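Local coordinates for putative solute-binding component of ABC transporter (PDB 4YS6), which probably captures sugars for an ABC importer and binds beta-D-glucose in a cleft between its two lobes, at residues R50-Q61 with K292-V302. Numbering follows the deposited sequence.
Sequences RWNQDGSNMEKQ and KDTRTLASQVV. With NA (sodium ion), chain I; BGC (beta-D-glucopyranose), chain D.
With chi1 at 64°, Arg50 has its CG wedged between the backbone N and the carbonyl carbon, and a bend at chi3 carries the guanidinium toward Lys292 and Leu297. Arg50 NH2 lies 3.6 Å from Leu297 CD2, a methyl at the guanidinium edge, while NE and NH2 grip the carboxylate of Asp54 side-on, one nitrogen to each oxygen. That salt bridge, together with Trp51 CH2 over the centre of one guanidinium face, fixes the group's rotation and aims Arg50 NH1 at O3 of the glucose (2.9 Å). Lys292 NZ, also hydrogen-bonded to Gln271, meets the same O3 at 2.9 Å, so two cationic groups share one hydroxyl; Asp124, paired with Arg50 NH1, probably eases their mutual repulsion.

Thr294 sits as a knob among Arg50, Gln53, Asp54 and Asn57. Its CG2 packs 3.2 Å from Asp54 OD1, which Tyr123 also holds, and its OG1 bonds to Tyr353. Further along, Met58, a selenomethionine bent at chi2 and chi3, sets SE 3.7 Å from Val301 CG1. Gln61 reaches across extended, its NE2 giving Arg295 O a nearly straight bond (3.1 Å, 168°) on a lone pair; that carbonyl also takes Ser299 N.

Segments 50-61 and 294-302 cross at -41°, axes 8.8 Å apart; Arg50, Trp51 and, before the second helix, Lys292 reach into the interdomain cleft characteristic of type I periplasmic binding proteins.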
loop_
_atom_site.group_PDB
_atom_site.type_symbol
_atom_site.label_atom_id
_atom_site.label_comp_id
_atom_site.label_asym_id
_atom_site.label_seq_id
_atom_site.Cartn_x
_atom_site.Cartn_y
_atom_site.Cartn_z
ATOM N N ARG A 50 -1.963 -7.423 4.703
ATOM C CA ARG A 50 -3.266 -6.776 4.672
ATOM C C ARG A 50 -4.286 -7.519 3.803
ATOM O O ARG A 50 -5.482 -7.536 4.129
ATOM C CB ARG A 50 -3.165 -5.305 4.201
ATOM C CG ARG A 50 -2.698 -5.096 2.800
ATOM C CD ARG A 50 -3.019 -3.688 2.323
ATOM N NE ARG A 50 -4.447 -3.508 2.066
ATOM C CZ ARG A 50 -4.962 -2.417 1.495
ATOM N NH1 ARG A 50 -4.191 -1.388 1.193
ATOM N NH2 ARG A 50 -6.266 -2.331 1.244
ATOM N N TRP A 51 -3.836 -8.159 2.735
ATOM C CA TRP A 51 -4.761 -8.744 1.747
ATOM C C TRP A 51 -5.517 -9.909 2.335
ATOM O O TRP A 51 -6.597 -10.242 1.856
ATOM C CB TRP A 51 -4.023 -9.161 0.470
ATOM C CG TRP A 51 -3.200 -8.035 -0.042
ATOM C CD1 TRP A 51 -1.843 -7.935 0.019
ATOM C CD2 TRP A 51 -3.662 -6.799 -0.622
ATOM N NE1 TRP A 51 -1.426 -6.733 -0.480
ATOM C CE2 TRP A 51 -2.522 -6.007 -0.861
ATOM C CE3 TRP A 51 -4.924 -6.286 -0.949
ATOM C CZ2 TRP A 51 -2.605 -4.741 -1.441
ATOM C CZ3 TRP A 51 -4.995 -5.016 -1.502
ATOM C CH2 TRP A 51 -3.849 -4.264 -1.746
ATOM N N ASN A 52 -4.977 -10.507 3.402
ATOM C CA ASN A 52 -5.729 -11.506 4.163
ATOM C C ASN A 52 -6.984 -10.889 4.770
ATOM O O ASN A 52 -8.076 -11.470 4.723
ATOM C CB ASN A 52 -4.859 -12.114 5.247
ATOM C CG ASN A 52 -3.715 -12.936 4.672
ATOM O OD1 ASN A 52 -3.895 -14.085 4.286
ATOM N ND2 ASN A 52 -2.550 -12.351 4.604
ATOM N N GLN A 53 -6.820 -9.696 5.321
ATOM C CA GLN A 53 -7.938 -8.970 5.908
ATOM C C GLN A 53 -8.851 -8.400 4.829
ATOM O O GLN A 53 -10.070 -8.474 4.956
ATOM C CB GLN A 53 -7.442 -7.863 6.822
ATOM C CG GLN A 53 -6.973 -8.346 8.200
ATOM C CD GLN A 53 -5.592 -8.929 8.163
ATOM O OE1 GLN A 53 -4.628 -8.218 7.900
ATOM N NE2 GLN A 53 -5.481 -10.234 8.407
ATOM N N ASP A 54 -8.276 -7.839 3.772
ATOM C CA ASP A 54 -9.086 -7.331 2.672
ATOM C C ASP A 54 -10.022 -8.424 2.133
ATOM O O ASP A 54 -11.223 -8.206 1.974
ATOM C CB ASP A 54 -8.207 -6.824 1.534
ATOM C CG ASP A 54 -7.464 -5.545 1.868
ATOM O OD1 ASP A 54 -8.088 -4.448 1.924
ATOM O OD2 ASP A 54 -6.238 -5.633 2.045
ATOM N N GLY A 55 -9.465 -9.597 1.871
ATOM C CA GLY A 55 -10.223 -10.684 1.273
ATOM C C GLY A 55 -11.277 -11.222 2.208
ATOM O O GLY A 55 -12.415 -11.456 1.805
ATOM N N SER A 56 -10.904 -11.421 3.469
ATOM C CA SER A 56 -11.848 -11.906 4.462
ATOM C C SER A 56 -12.968 -10.925 4.688
ATOM O O SER A 56 -14.117 -11.323 4.847
ATOM C CB SER A 56 -11.150 -12.178 5.793
ATOM O OG SER A 56 -10.368 -13.344 5.696
ATOM N N ASN A 57 -12.631 -9.642 4.737
ATOM C CA ASN A 57 -13.649 -8.630 4.952
ATOM C C ASN A 57 -14.571 -8.508 3.729
ATOM O O ASN A 57 -15.786 -8.387 3.882
ATOM C CB ASN A 57 -12.996 -7.293 5.303
ATOM C CG ASN A 57 -12.362 -7.305 6.682
ATOM O OD1 ASN A 57 -12.860 -7.947 7.599
ATOM N ND2 ASN A 57 -11.286 -6.558 6.844
HETATM N N MSE A 58 -14.014 -8.576 2.525
HETATM C CA MSE A 58 -14.840 -8.587 1.323
HETATM C C MSE A 58 -15.790 -9.768 1.314
HETATM O O MSE A 58 -16.973 -9.630 1.016
HETATM C CB MSE A 58 -13.947 -8.638 0.079
HETATM C CG MSE A 58 -13.313 -7.344 -0.283
HETATM SE SE MSE A 58 -14.674 -6.016 -0.885
HETATM C CE MSE A 58 -15.796 -7.054 -2.093
ATOM N N GLU A 59 -15.266 -10.954 1.598
ATOM C CA GLU A 59 -16.106 -12.151 1.596
ATOM C C GLU A 59 -17.231 -12.038 2.625
ATOM O O GLU A 59 -18.392 -12.311 2.337
ATOM C CB GLU A 59 -15.257 -13.392 1.880
ATOM C CG GLU A 59 -16.029 -14.684 1.808
ATOM C CD GLU A 59 -15.107 -15.883 1.851
ATOM O OE1 GLU A 59 -14.234 -15.921 2.742
ATOM O OE2 GLU A 59 -15.240 -16.770 0.986
ATOM N N LYS A 60 -16.890 -11.631 3.845
ATOM C CA LYS A 60 -17.880 -11.526 4.902
ATOM C C LYS A 60 -18.971 -10.534 4.547
ATOM O O LYS A 60 -20.147 -10.832 4.705
ATOM C CB LYS A 60 -17.230 -11.105 6.222
ATOM C CG LYS A 60 -18.244 -10.820 7.329
ATOM C CD LYS A 60 -17.570 -10.305 8.586
ATOM C CE LYS A 60 -18.581 -10.100 9.709
ATOM N NZ LYS A 60 -19.585 -9.046 9.393
ATOM N N GLN A 61 -18.572 -9.351 4.084
ATOM C CA GLN A 61 -19.529 -8.281 3.853
ATOM C C GLN A 61 -20.356 -8.551 2.602
ATOM O O GLN A 61 -21.531 -8.238 2.585
ATOM C CB GLN A 61 -18.807 -6.941 3.776
ATOM C CG GLN A 61 -18.166 -6.586 5.109
ATOM C CD GLN A 61 -17.610 -5.191 5.136
ATOM O OE1 GLN A 61 -18.230 -4.257 4.628
ATOM N NE2 GLN A 61 -16.452 -5.030 5.766
ATOM N N LYS A 292 -4.934 1.981 7.739
ATOM C CA LYS A 292 -5.924 1.938 6.695
ATOM C C LYS A 292 -6.902 0.800 7.036
ATOM O O LYS A 292 -6.582 -0.389 6.954
ATOM C CB LYS A 292 -5.253 1.731 5.327
ATOM C CG LYS A 292 -4.154 2.757 5.032
ATOM C CD LYS A 292 -3.755 2.828 3.577
ATOM C CE LYS A 292 -3.209 1.520 3.023
ATOM N NZ LYS A 292 -2.657 1.806 1.663
ATOM N N ASP A 293 -8.093 1.168 7.481
ATOM C CA ASP A 293 -9.017 0.165 8.004
ATOM C C ASP A 293 -9.636 -0.594 6.820
ATOM O O ASP A 293 -10.533 -0.073 6.147
ATOM C CB ASP A 293 -10.097 0.822 8.870
ATOM C CG ASP A 293 -10.931 -0.190 9.635
ATOM O OD1 ASP A 293 -11.064 -1.351 9.179
ATOM O OD2 ASP A 293 -11.468 0.170 10.704
ATOM N N THR A 294 -9.142 -1.805 6.562
ATOM C CA THR A 294 -9.630 -2.571 5.408
ATOM C C THR A 294 -11.114 -2.902 5.506
ATOM O O THR A 294 -11.750 -3.189 4.492
ATOM C CB THR A 294 -8.848 -3.896 5.203
ATOM O OG1 THR A 294 -8.981 -4.765 6.338
ATOM C CG2 THR A 294 -7.398 -3.616 4.964
ATOM N N ARG A 295 -11.683 -2.882 6.716
ATOM C CA ARG A 295 -13.097 -3.170 6.863
ATOM C C ARG A 295 -13.918 -2.058 6.219
ATOM O O ARG A 295 -14.994 -2.292 5.646
ATOM C CB ARG A 295 -13.465 -3.300 8.334
ATOM C CG ARG A 295 -12.720 -4.361 9.066
ATOM C CD ARG A 295 -13.037 -4.275 10.542
ATOM N NE ARG A 295 -12.498 -3.033 11.097
ATOM C CZ ARG A 295 -12.517 -2.729 12.387
ATOM N NH1 ARG A 295 -13.055 -3.564 13.249
ATOM N NH2 ARG A 295 -12.000 -1.591 12.798
ATOM N N THR A 296 -13.410 -0.831 6.349
ATOM C CA THR A 296 -14.061 0.347 5.788
ATOM C C THR A 296 -13.995 0.343 4.281
ATOM O O THR A 296 -14.975 0.657 3.599
ATOM C CB THR A 296 -13.402 1.636 6.302
ATOM O OG1 THR A 296 -13.487 1.652 7.728
ATOM C CG2 THR A 296 -14.098 2.871 5.739
ATOM N N LEU A 297 -12.820 0.015 3.762
ATOM C CA LEU A 297 -12.650 -0.088 2.315
ATOM C C LEU A 297 -13.606 -1.145 1.763
ATOM O O LEU A 297 -14.310 -0.893 0.778
ATOM C CB LEU A 297 -11.202 -0.421 1.958
ATOM C CG LEU A 297 -10.883 -0.552 0.471
ATOM C CD1 LEU A 297 -11.303 0.677 -0.279
ATOM C CD2 LEU A 297 -9.377 -0.791 0.292
ATOM N N ALA A 298 -13.649 -2.316 2.398
ATOM C CA ALA A 298 -14.544 -3.382 1.962
ATOM C C ALA A 298 -15.994 -2.918 1.999
ATOM O O ALA A 298 -16.756 -3.206 1.075
ATOM C CB ALA A 298 -14.366 -4.627 2.794
ATOM N N SER A 299 -16.370 -2.177 3.036
ATOM C CA SER A 299 -17.730 -1.665 3.146
ATOM C C SER A 299 -18.083 -0.760 1.969
ATOM O O SER A 299 -19.185 -0.841 1.416
ATOM C CB SER A 299 -17.905 -0.905 4.470
ATOM O OG SER A 299 -19.226 -0.388 4.536
ATOM N N GLN A 300 -17.143 0.083 1.567
ATOM C CA GLN A 300 -17.378 1.012 0.476
ATOM C C GLN A 300 -17.508 0.238 -0.830
ATOM O O GLN A 300 -18.364 0.551 -1.669
ATOM C CB GLN A 300 -16.263 2.043 0.382
ATOM C CG GLN A 300 -16.290 3.044 1.501
ATOM C CD GLN A 300 -17.633 3.749 1.602
ATOM O OE1 GLN A 300 -18.353 3.603 2.586
ATOM N NE2 GLN A 300 -17.985 4.489 0.571
ATOM N N VAL A 301 -16.681 -0.791 -0.995
ATOM C CA VAL A 301 -16.775 -1.602 -2.207
ATOM C C VAL A 301 -18.117 -2.335 -2.288
ATOM O O VAL A 301 -18.751 -2.382 -3.365
ATOM C CB VAL A 301 -15.611 -2.577 -2.289
ATOM C CG1 VAL A 301 -15.831 -3.615 -3.405
ATOM C CG2 VAL A 301 -14.355 -1.790 -2.532
ATOM N N VAL A 302 -18.604 -2.877 -1.169
ATOM C CA VAL A 302 -19.893 -3.559 -1.199
ATOM C C VAL A 302 -21.011 -2.570 -1.523
ATOM O O VAL A 302 -21.953 -2.944 -2.207
ATOM C CB VAL A 302 -20.165 -4.308 0.117
ATOM C CG1 VAL A 302 -21.576 -4.889 0.149
ATOM C CG2 VAL A 302 -19.127 -5.428 0.280
HETATM NA NA NA I . -8.209 -14.228 5.646
HETATM C C2 BGC D . -1.144 -1.033 -0.727
HETATM C C3 BGC D . -0.376 -1.014 0.555
HETATM C C4 BGC D . 0.390 -2.250 0.775
HETATM C C5 BGC D . 1.249 -2.610 -0.398
HETATM C C6 BGC D . 1.885 -3.980 -0.300
HETATM C C1 BGC D . -0.171 -1.246 -1.903
HETATM O O1 BGC D . -0.770 -1.297 -3.043
HETATM O O2 BGC D . -1.825 0.203 -0.904
HETATM O O3 BGC D . -1.365 -0.801 1.632
HETATM O O4 BGC D . 1.299 -2.118 1.896
HETATM O O5 BGC D . 0.401 -2.602 -1.586
HETATM O O6 BGC D . 0.953 -4.970 0.106
HETATM O O HOH W 1 -6.526 -15.453 4.457
HETATM O O HOH W 2 -7.176 -14.201 7.801
HETATM O O HOH W 3 -9.054 -14.625 3.373
#